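Long-range contacts in glucose-6-phosphate isomerase (Plasmodium falciparum, PDB 3QKI), which probably interconverts alpha-D-glucose 6-phosphate and beta-D-fructose 6-phosphate, the second step of glycolysis: residues V376-Y381 / Q417-E422; T470-Q475 / S513-F518. All coordinates share one frame; numbering follows the deposited sequence.

Contact 1: V376-Y381 / Q417-E422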
ATOM      1  N   VAL A 376      -5.401 -11.703  -0.566  1.00 13.46           N
ATOM      2  CA  VAL A 376      -6.029 -11.237  -1.803  1.00 12.72           C
ATOM      3  C   VAL A 376      -5.174 -10.063  -2.266  1.00 15.76           C
ATOM      4  O   VAL A 376      -4.968  -9.120  -1.489  1.00 14.29           O
ATOM      5  CB  VAL A 376      -7.521 -10.786  -1.668  1.00 16.88           C
ATOM      6  CG1 VAL A 376      -8.030 -10.171  -2.980  1.00 16.89           C
ATOM      7  CG2 VAL A 376      -8.431 -11.918  -1.209  1.00 16.38           C
ATOM      8  N   ALA A 377      -4.710 -10.095  -3.524  1.00 11.03           N
ATOM      9  CA  ALA A 377      -3.981  -8.972  -4.135  1.00  9.67           C
ATOM     10  C   ALA A 377      -4.958  -8.199  -5.034  1.00 14.17           C
ATOM     11  O   ALA A 377      -5.552  -8.786  -5.949  1.00 14.15           O
ATOM     12  CB  ALA A 377      -2.781  -9.471  -4.938  1.00  8.88           C
ATOM     13  N   ILE A 378      -5.146  -6.896  -4.747  1.00 11.13           N
ATOM     14  CA  ILE A 378      -6.030  -6.000  -5.508  1.00 10.29           C
ATOM     15  C   ILE A 378      -5.135  -5.259  -6.438  1.00 14.49           C
ATOM     16  O   ILE A 378      -4.315  -4.441  -5.999  1.00 14.59           O
ATOM     17  CB  ILE A 378      -6.840  -5.041  -4.612  1.00 12.50           C
ATOM     18  CG1 ILE A 378      -7.759  -5.809  -3.631  1.00 11.57           C
ATOM     19  CG2 ILE A 378      -7.640  -4.032  -5.476  1.00 14.31           C
ATOM     20  CD1 ILE A 378      -8.955  -6.728  -4.269  1.00 12.37           C
ATOM     21  N   LEU A 379      -5.214  -5.611  -7.718  1.00 11.77           N
ATOM     22  CA  LEU A 379      -4.287  -5.103  -8.735  1.00 11.73           C
ATOM     23  C   LEU A 379      -4.961  -4.407  -9.923  1.00 15.21           C
ATOM     24  O   LEU A 379      -5.162  -5.022 -10.972  1.00 13.95           O
ATOM     25  CB  LEU A 379      -3.358  -6.240  -9.190  1.00 11.29           C
ATOM     26  CG  LEU A 379      -2.728  -7.100  -8.092  1.00 14.93           C
ATOM     27  CD1 LEU A 379      -2.125  -8.350  -8.693  1.00 14.10           C
ATOM     28  CD2 LEU A 379      -1.691  -6.289  -7.266  1.00 13.73           C
ATOM     29  N   PRO A 380      -5.336  -3.126  -9.761  1.00 15.58           N
ATOM     30  CA  PRO A 380      -5.942  -2.404 -10.891  1.00 14.94           C
ATOM     31  C   PRO A 380      -4.856  -1.988 -11.901  1.00 18.57           C
ATOM     32  O   PRO A 380      -3.855  -1.391 -11.508  1.00 18.87           O
ATOM     33  CB  PRO A 380      -6.600  -1.197 -10.229  1.00 15.67           C
ATOM     34  CG  PRO A 380      -5.805  -0.954  -8.975  1.00 19.03           C
ATOM     35  CD  PRO A 380      -5.181  -2.252  -8.571  1.00 15.96           C
ATOM     36  N   TYR A 381      -5.040  -2.312 -13.191  1.00 14.24           N
ATOM     37  CA  TYR A 381      -4.088  -1.913 -14.247  1.00 12.80           C
ATOM     38  C   TYR A 381      -4.524  -0.509 -14.724  1.00 15.94           C
ATOM     39  O   TYR A 381      -5.021  -0.319 -15.835  1.00 15.05           O
ATOM     40  CB  TYR A 381      -4.024  -2.971 -15.361  1.00 12.65           C
ATOM     41  CG  TYR A 381      -3.008  -4.038 -15.019  1.00 11.68           C
ATOM     42  CD1 TYR A 381      -3.202  -4.888 -13.933  1.00 12.93           C
ATOM     43  CD2 TYR A 381      -1.798  -4.119 -15.702  1.00 10.28           C
ATOM     44  CE1 TYR A 381      -2.227  -5.809 -13.550  1.00 12.97           C
ATOM     45  CE2 TYR A 381      -0.812  -5.038 -15.327  1.00 11.41           C
ATOM     46  CZ  TYR A 381      -1.022  -5.863 -14.233  1.00 17.09           C
ATOM     47  OH  TYR A 381      -0.058  -6.764 -13.850  1.00 19.37           O
ATOM     48  N   GLN A 417      -9.284 -12.369   4.503  1.00 11.29           N
ATOM     49  CA  GLN A 417      -7.913 -12.473   4.017  1.00 10.21           C
ATOM     50  C   GLN A 417      -7.167 -11.156   4.282  1.00 13.56           C
ATOM     51  O   GLN A 417      -7.793 -10.121   4.548  1.00 12.63           O
ATOM     52  CB  GLN A 417      -7.905 -12.709   2.491  1.00 11.78           C
ATOM     53  CG  GLN A 417      -8.481 -14.047   2.043  1.00 16.17           C
ATOM     54  CD  GLN A 417      -9.884 -13.876   1.527  1.00 19.52           C
ATOM     55  OE1 GLN A 417     -10.715 -13.222   2.149  1.00 16.57           O
ATOM     56  NE2 GLN A 417     -10.171 -14.458   0.358  1.00 10.18           N
ATOM     57  N   VAL A 418      -5.837 -11.186   4.167  1.00 12.44           N
ATOM     58  CA  VAL A 418      -5.024  -9.970   4.210  1.00 12.02           C
ATOM     59  C   VAL A 418      -5.123  -9.410   2.776  1.00 16.36           C
ATOM     60  O   VAL A 418      -4.843 -10.123   1.818  1.00 12.98           O
ATOM     61  CB  VAL A 418      -3.556 -10.242   4.587  1.00 15.33           C
ATOM     62  CG1 VAL A 418      -2.694  -9.038   4.263  1.00 14.97           C
ATOM     63  CG2 VAL A 418      -3.431 -10.607   6.059  1.00 14.33           C
ATOM     64  N   TYR A 419      -5.566  -8.162   2.639  1.00 14.58           N
ATOM     65  CA  TYR A 419      -5.673  -7.497   1.342  1.00 12.75           C
ATOM     66  C   TYR A 419      -4.497  -6.561   1.177  1.00 16.91           C
ATOM     67  O   TYR A 419      -4.107  -5.872   2.127  1.00 14.91           O
ATOM     68  CB  TYR A 419      -6.966  -6.682   1.265  1.00 12.27           C
ATOM     69  CG  TYR A 419      -8.178  -7.476   0.874  1.00 11.28           C
ATOM     70  CD1 TYR A 419      -8.766  -7.311  -0.374  1.00 13.00           C
ATOM     71  CD2 TYR A 419      -8.764  -8.376   1.763  1.00 10.54           C
ATOM     72  CE1 TYR A 419      -9.920  -8.014  -0.727  1.00 17.27           C
ATOM     73  CE2 TYR A 419      -9.880  -9.132   1.396  1.00 10.46           C
ATOM     74  CZ  TYR A 419     -10.470  -8.926   0.161  1.00 18.18           C
ATOM     75  OH  TYR A 419     -11.604  -9.628  -0.179  1.00 18.56           O
ATOM     76  N   PHE A 420      -3.933  -6.528  -0.035  1.00 13.04           N
ATOM     77  CA  PHE A 420      -2.821  -5.641  -0.350  1.00 12.03           C
ATOM     78  C   PHE A 420      -2.793  -5.433  -1.863  1.00 17.91           C
ATOM     79  O   PHE A 420      -3.579  -6.041  -2.603  1.00 17.65           O
ATOM     80  CB  PHE A 420      -1.479  -6.221   0.175  1.00 11.34           C
ATOM     81  CG  PHE A 420      -0.923  -7.352  -0.661  1.00 12.20           C
ATOM     82  CD1 PHE A 420       0.140  -7.136  -1.543  1.00 14.09           C
ATOM     83  CD2 PHE A 420      -1.489  -8.627  -0.606  1.00 13.40           C
ATOM     84  CE1 PHE A 420       0.642  -8.180  -2.328  1.00 14.05           C
ATOM     85  CE2 PHE A 420      -0.994  -9.669  -1.395  1.00 14.07           C
ATOM     86  CZ  PHE A 420       0.075  -9.441  -2.241  1.00 12.82           C
ATOM     87  N   GLY A 421      -1.890  -4.588  -2.315  1.00 15.47           N
ATOM     88  CA  GLY A 421      -1.738  -4.355  -3.735  1.00 16.23           C
ATOM     89  C   GLY A 421      -1.222  -2.992  -4.101  1.00 20.28           C
ATOM     90  O   GLY A 421      -1.195  -2.070  -3.281  1.00 19.50           O
ATOM     91  N   GLU A 422      -0.819  -2.887  -5.361  1.00 16.41           N
ATOM     92  CA  GLU A 422      -0.351  -1.683  -6.030  1.00 15.12           C
ATOM     93  C   GLU A 422      -0.882  -1.758  -7.448  1.00 17.63           C
ATOM     94  O   GLU A 422      -1.053  -2.865  -7.965  1.00 16.49           O
ATOM     95  CB  GLU A 422       1.193  -1.635  -6.070  1.00 15.49           C
ATOM     96  CG  GLU A 422       1.839  -1.204  -4.751  1.00 24.41           C
ATOM     97  CD  GLU A 422       1.409   0.121  -4.136  1.00 44.39           C
ATOM     98  OE1 GLU A 422       1.052   1.067  -4.879  1.00 38.70           O
ATOM     99  OE2 GLU A 422       1.486   0.225  -2.894  1.00 41.65           O
TER
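At Val376 the first torsion (chi1 174°) sets CG1 across from N and beside the carbonyl carbon, with CG2 beside N, while Tyr419 sets CG opposite its carbonyl carbon (chi1 -84°). The two side chains then lie side by side and point the same way. Val376 CB sits over the centre of the Tyr419 ring in a CH-pi contact, 3.8 Å from the ring centroid. Val376 CG1 meets Tyr419 CE1 at 3.6 Å. Val376 CG2 lies near the ring's CZ and also against the amide of Gln417, 3.5 Å from Gln417 NE2, an atom hydrogen-bonded to Ser364. Ile378 reaches the same ring at its edge, with Ile378 CG1 3.7 Å from Tyr419 CD1. Strands 376-380 and 418-420 are parallel neighbours in the mixed sheet, and 418-420 is one of its two edge strands within the chain. Helix 388-400 connects them as a beta-alpha-beta unit and packs on Ile378 and Tyr419. That helix carries Gln394, which binds fructose 6-phosphate. Three backbone hydrogen bonds hold the strands: Val376 N to Val418 O (2.9 Å), Phe420 N to Val376 O, and Ile378 N to Phe420 O (2.8 Å). The last is almost straight, 171° at the hydrogen. On the other face of the sheet, Ala377 CB packs at 3.9 Å from Phe420 CZ, and Phe431 meets the Phe420 ring edge-to-face. Past Phe420 these backbone bonds stop, but Gly421 CA still makes a CA-H...O contact with Ile378 O. Beyond it, Leu379 CD2 rests 3.6 Å from Glu422 O.

Contact 2: T470-Q475 / S513-F518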
ATOM      1  N   THR A 470      -1.416  -5.343 -22.402  1.00 14.10           N
ATOM      2  CA  THR A 470      -0.829  -6.633 -22.782  1.00 13.99           C
ATOM      3  C   THR A 470      -0.537  -7.451 -21.493  1.00 17.44           C
ATOM      4  O   THR A 470      -0.689  -8.666 -21.486  1.00 15.20           O
ATOM      5  CB  THR A 470       0.468  -6.467 -23.594  1.00 17.32           C
ATOM      6  OG1 THR A 470       1.498  -5.861 -22.802  1.00 13.00           O
ATOM      7  CG2 THR A 470       0.259  -5.717 -24.882  1.00 11.53           C
ATOM      8  N   ASN A 471      -0.159  -6.744 -20.410  1.00 14.77           N
ATOM      9  CA  ASN A 471       0.169  -7.311 -19.094  1.00 14.53           C
ATOM     10  C   ASN A 471      -1.046  -7.776 -18.346  1.00 16.72           C
ATOM     11  O   ASN A 471      -0.989  -8.790 -17.665  1.00 19.31           O
ATOM     12  CB  ASN A 471       0.959  -6.310 -18.263  1.00 13.99           C
ATOM     13  CG  ASN A 471       2.230  -5.880 -18.906  1.00 21.92           C
ATOM     14  OD1 ASN A 471       3.244  -6.564 -18.826  1.00 24.01           O
ATOM     15  ND2 ASN A 471       2.199  -4.753 -19.571  1.00 18.34           N
ATOM     16  N   PHE A 472      -2.165  -7.072 -18.492  1.00 13.18           N
ATOM     17  CA  PHE A 472      -3.422  -7.422 -17.835  1.00 12.70           C
ATOM     18  C   PHE A 472      -3.819  -8.829 -18.280  1.00 16.96           C
ATOM     19  O   PHE A 472      -4.076  -9.673 -17.428  1.00 17.71           O
ATOM     20  CB  PHE A 472      -4.515  -6.377 -18.204  1.00 14.06           C
ATOM     21  CG  PHE A 472      -5.920  -6.653 -17.716  1.00 15.73           C
ATOM     22  CD1 PHE A 472      -6.301  -6.320 -16.414  1.00 18.94           C
ATOM     23  CD2 PHE A 472      -6.875  -7.202 -18.567  1.00 17.71           C
ATOM     24  CE1 PHE A 472      -7.605  -6.557 -15.965  1.00 18.75           C
ATOM     25  CE2 PHE A 472      -8.188  -7.434 -18.121  1.00 20.98           C
ATOM     26  CZ  PHE A 472      -8.540  -7.110 -16.816  1.00 18.72           C
ATOM     27  N   PHE A 473      -3.812  -9.105 -19.609  1.00 13.77           N
ATOM     28  CA  PHE A 473      -4.203 -10.423 -20.138  1.00 13.67           C
ATOM     29  C   PHE A 473      -3.143 -11.501 -19.867  1.00 17.86           C
ATOM     30  O   PHE A 473      -3.480 -12.588 -19.401  1.00 17.37           O
ATOM     31  CB  PHE A 473      -4.564 -10.333 -21.630  1.00 16.50           C
ATOM     32  CG  PHE A 473      -5.746  -9.421 -21.901  1.00 19.17           C
ATOM     33  CD1 PHE A 473      -7.050  -9.842 -21.643  1.00 22.98           C
ATOM     34  CD2 PHE A 473      -5.554  -8.123 -22.378  1.00 20.24           C
ATOM     35  CE1 PHE A 473      -8.145  -8.986 -21.871  1.00 22.77           C
ATOM     36  CE2 PHE A 473      -6.647  -7.272 -22.599  1.00 22.76           C
ATOM     37  CZ  PHE A 473      -7.933  -7.707 -22.330  1.00 21.46           C
ATOM     38  N   ALA A 474      -1.863 -11.183 -20.132  1.00 12.70           N
ATOM     39  CA  ALA A 474      -0.741 -12.093 -19.990  1.00 13.86           C
ATOM     40  C   ALA A 474      -0.505 -12.573 -18.576  1.00 18.43           C
ATOM     41  O   ALA A 474      -0.197 -13.757 -18.410  1.00 17.54           O
ATOM     42  CB  ALA A 474       0.520 -11.461 -20.516  1.00 13.81           C
ATOM     43  N   GLN A 475      -0.608 -11.664 -17.568  1.00 15.24           N
ATOM     44  CA  GLN A 475      -0.360 -12.017 -16.175  1.00 13.49           C
ATOM     45  C   GLN A 475      -1.379 -13.055 -15.713  1.00 17.31           C
ATOM     46  O   GLN A 475      -0.989 -14.053 -15.126  1.00 17.42           O
ATOM     47  CB  GLN A 475      -0.325 -10.775 -15.253  1.00 14.30           C
ATOM     48  CG  GLN A 475       0.955  -9.929 -15.393  1.00 15.50           C
ATOM     49  CD  GLN A 475       2.196 -10.643 -14.912  1.00 28.82           C
ATOM     50  OE1 GLN A 475       2.167 -11.426 -13.962  1.00 23.54           O
ATOM     51  NE2 GLN A 475       3.316 -10.378 -15.554  1.00 20.60           N
ATOM     52  N   SER A 513      -6.994 -16.204 -10.566  1.00  9.45           N
ATOM     53  CA  SER A 513      -7.261 -14.794 -10.830  1.00  9.71           C
ATOM     54  C   SER A 513      -8.698 -14.516 -11.263  1.00 17.30           C
ATOM     55  O   SER A 513      -9.342 -15.339 -11.929  1.00 15.68           O
ATOM     56  CB  SER A 513      -6.303 -14.226 -11.882  1.00 11.53           C
ATOM     57  OG  SER A 513      -6.559 -14.764 -13.158  1.00 15.30           O
ATOM     58  N   THR A 514      -9.163 -13.314 -10.925  1.00 15.08           N
ATOM     59  CA  THR A 514     -10.430 -12.794 -11.389  1.00 14.52           C
ATOM     60  C   THR A 514     -10.085 -11.584 -12.235  1.00 19.24           C
ATOM     61  O   THR A 514      -9.254 -10.769 -11.824  1.00 20.01           O
ATOM     62  CB  THR A 514     -11.339 -12.412 -10.219  1.00 19.97           C
ATOM     63  OG1 THR A 514     -11.604 -13.584  -9.450  1.00 23.18           O
ATOM     64  CG2 THR A 514     -12.644 -11.790 -10.697  1.00 16.32           C
ATOM     65  N   LEU A 515     -10.687 -11.475 -13.415  1.00 17.36           N
ATOM     66  CA  LEU A 515     -10.513 -10.316 -14.286  1.00 18.61           C
ATOM     67  C   LEU A 515     -11.793  -9.499 -14.321  1.00 21.30           C
ATOM     68  O   LEU A 515     -12.875 -10.041 -14.552  1.00 22.30           O
ATOM     69  CB  LEU A 515     -10.117 -10.706 -15.720  1.00 19.58           C
ATOM     70  CG  LEU A 515      -8.788 -11.416 -15.944  1.00 26.77           C
ATOM     71  CD1 LEU A 515      -8.622 -11.751 -17.415  1.00 28.75           C
ATOM     72  CD2 LEU A 515      -7.634 -10.536 -15.596  1.00 26.92           C
ATOM     73  N   LEU A 516     -11.671  -8.195 -14.089  1.00 17.77           N
ATOM     74  CA  LEU A 516     -12.775  -7.231 -14.177  1.00 17.74           C
ATOM     75  C   LEU A 516     -12.384  -6.254 -15.281  1.00 19.02           C
ATOM     76  O   LEU A 516     -11.386  -5.532 -15.131  1.00 18.14           O
ATOM     77  CB  LEU A 516     -13.019  -6.486 -12.844  1.00 17.74           C
ATOM     78  CG  LEU A 516     -13.589  -7.301 -11.692  1.00 25.67           C
ATOM     79  CD1 LEU A 516     -13.460  -6.546 -10.360  1.00 26.12           C
ATOM     80  CD2 LEU A 516     -15.065  -7.635 -11.919  1.00 28.85           C
ATOM     81  N   LEU A 517     -13.129  -6.276 -16.411  1.00 14.47           N
ATOM     82  CA  LEU A 517     -12.819  -5.406 -17.543  1.00 15.08           C
ATOM     83  C   LEU A 517     -13.980  -4.482 -17.849  1.00 19.13           C
ATOM     84  O   LEU A 517     -15.033  -4.952 -18.265  1.00 17.97           O
ATOM     85  CB  LEU A 517     -12.364  -6.209 -18.802  1.00 15.20           C
ATOM     86  CG  LEU A 517     -12.051  -5.416 -20.096  1.00 18.70           C
ATOM     87  CD1 LEU A 517     -10.968  -4.345 -19.869  1.00 18.11           C
ATOM     88  CD2 LEU A 517     -11.604  -6.357 -21.208  1.00 18.16           C
ATOM     89  N   PHE A 518     -13.773  -3.169 -17.636  1.00 14.87           N
ATOM     90  CA  PHE A 518     -14.796  -2.139 -17.870  1.00 13.54           C
ATOM     91  C   PHE A 518     -14.503  -1.423 -19.170  1.00 19.61           C
ATOM     92  O   PHE A 518     -13.368  -1.448 -19.636  1.00 18.34           O
ATOM     93  CB  PHE A 518     -14.785  -1.111 -16.721  1.00 14.76           C
ATOM     94  CG  PHE A 518     -15.154  -1.603 -15.331  1.00 16.61           C
ATOM     95  CD1 PHE A 518     -16.430  -1.408 -14.825  1.00 16.59           C
ATOM     96  CD2 PHE A 518     -14.210  -2.222 -14.519  1.00 16.84           C
ATOM     97  CE1 PHE A 518     -16.774  -1.854 -13.546  1.00 17.92           C
ATOM     98  CE2 PHE A 518     -14.541  -2.649 -13.238  1.00 17.81           C
ATOM     99  CZ  PHE A 518     -15.823  -2.461 -12.750  1.00 16.29           C
TER
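Phe472 and Leu515 make the tight part of this contact. Phe472 extends its ring away from its own N (chi1 174°), toward the strand. Leu515 CD2 lies over one face of that ring, offset toward the rim, in a CH-pi contact 4.0 Å from the centroid. The nearest ring atom is Phe472 CZ, 3.7 Å from Leu515 CD2. Phe472 CZ is also 3.7 Å from Leu516 O, so the ring tip reaches the strand backbone. Helix 464-481 here packs on one face of the mixed sheet, with the segment axes 10.2 Å apart and at 150° to each other. Leu515 and Leu517 point to the helix. Leu516 points to the opposite face, where Leu532 and Tyr533 of helix 523-543 lie against it. Leu445 of the adjoining strand 443-448 also touches both Phe472 and Leu515. The looser side is at Phe473. Its ring meets Leu517 only at the edge, with Phe473 CZ 4.1 Å from Leu517 CD2, and the two side chains cross at about a right angle. This side is not open to solvent: Leu590 of the second subunit packs on Phe473. Within the helix, Phe472 CD2 sits over the centre of the Phe473 ring. No hydrogen bond joins helix to strand, and the buried Phe472 O has no polar partner in the model.

Both contacts involve the same mixed sheet, and their centres are about 13 Å apart. Both segments of contact 1 come earlier in the chain than those of contact 2. Strand 443-448 lies between strands 375-380 and 513-518, so it separates the two contacts within the sheet. Contact 1 pairs two strands, whereas contact 2 lays a helix on a sheet face. They meet directly at Tyr381, whose CE2 is 3.7 Å from Asn471 CB. Tyr381 OH also packs on Gln475 CG. The end of segment 376-381 thereby touches helix 464-481. Both contacts also touch the second subunit, so this sheet region lies close to the dimer interface.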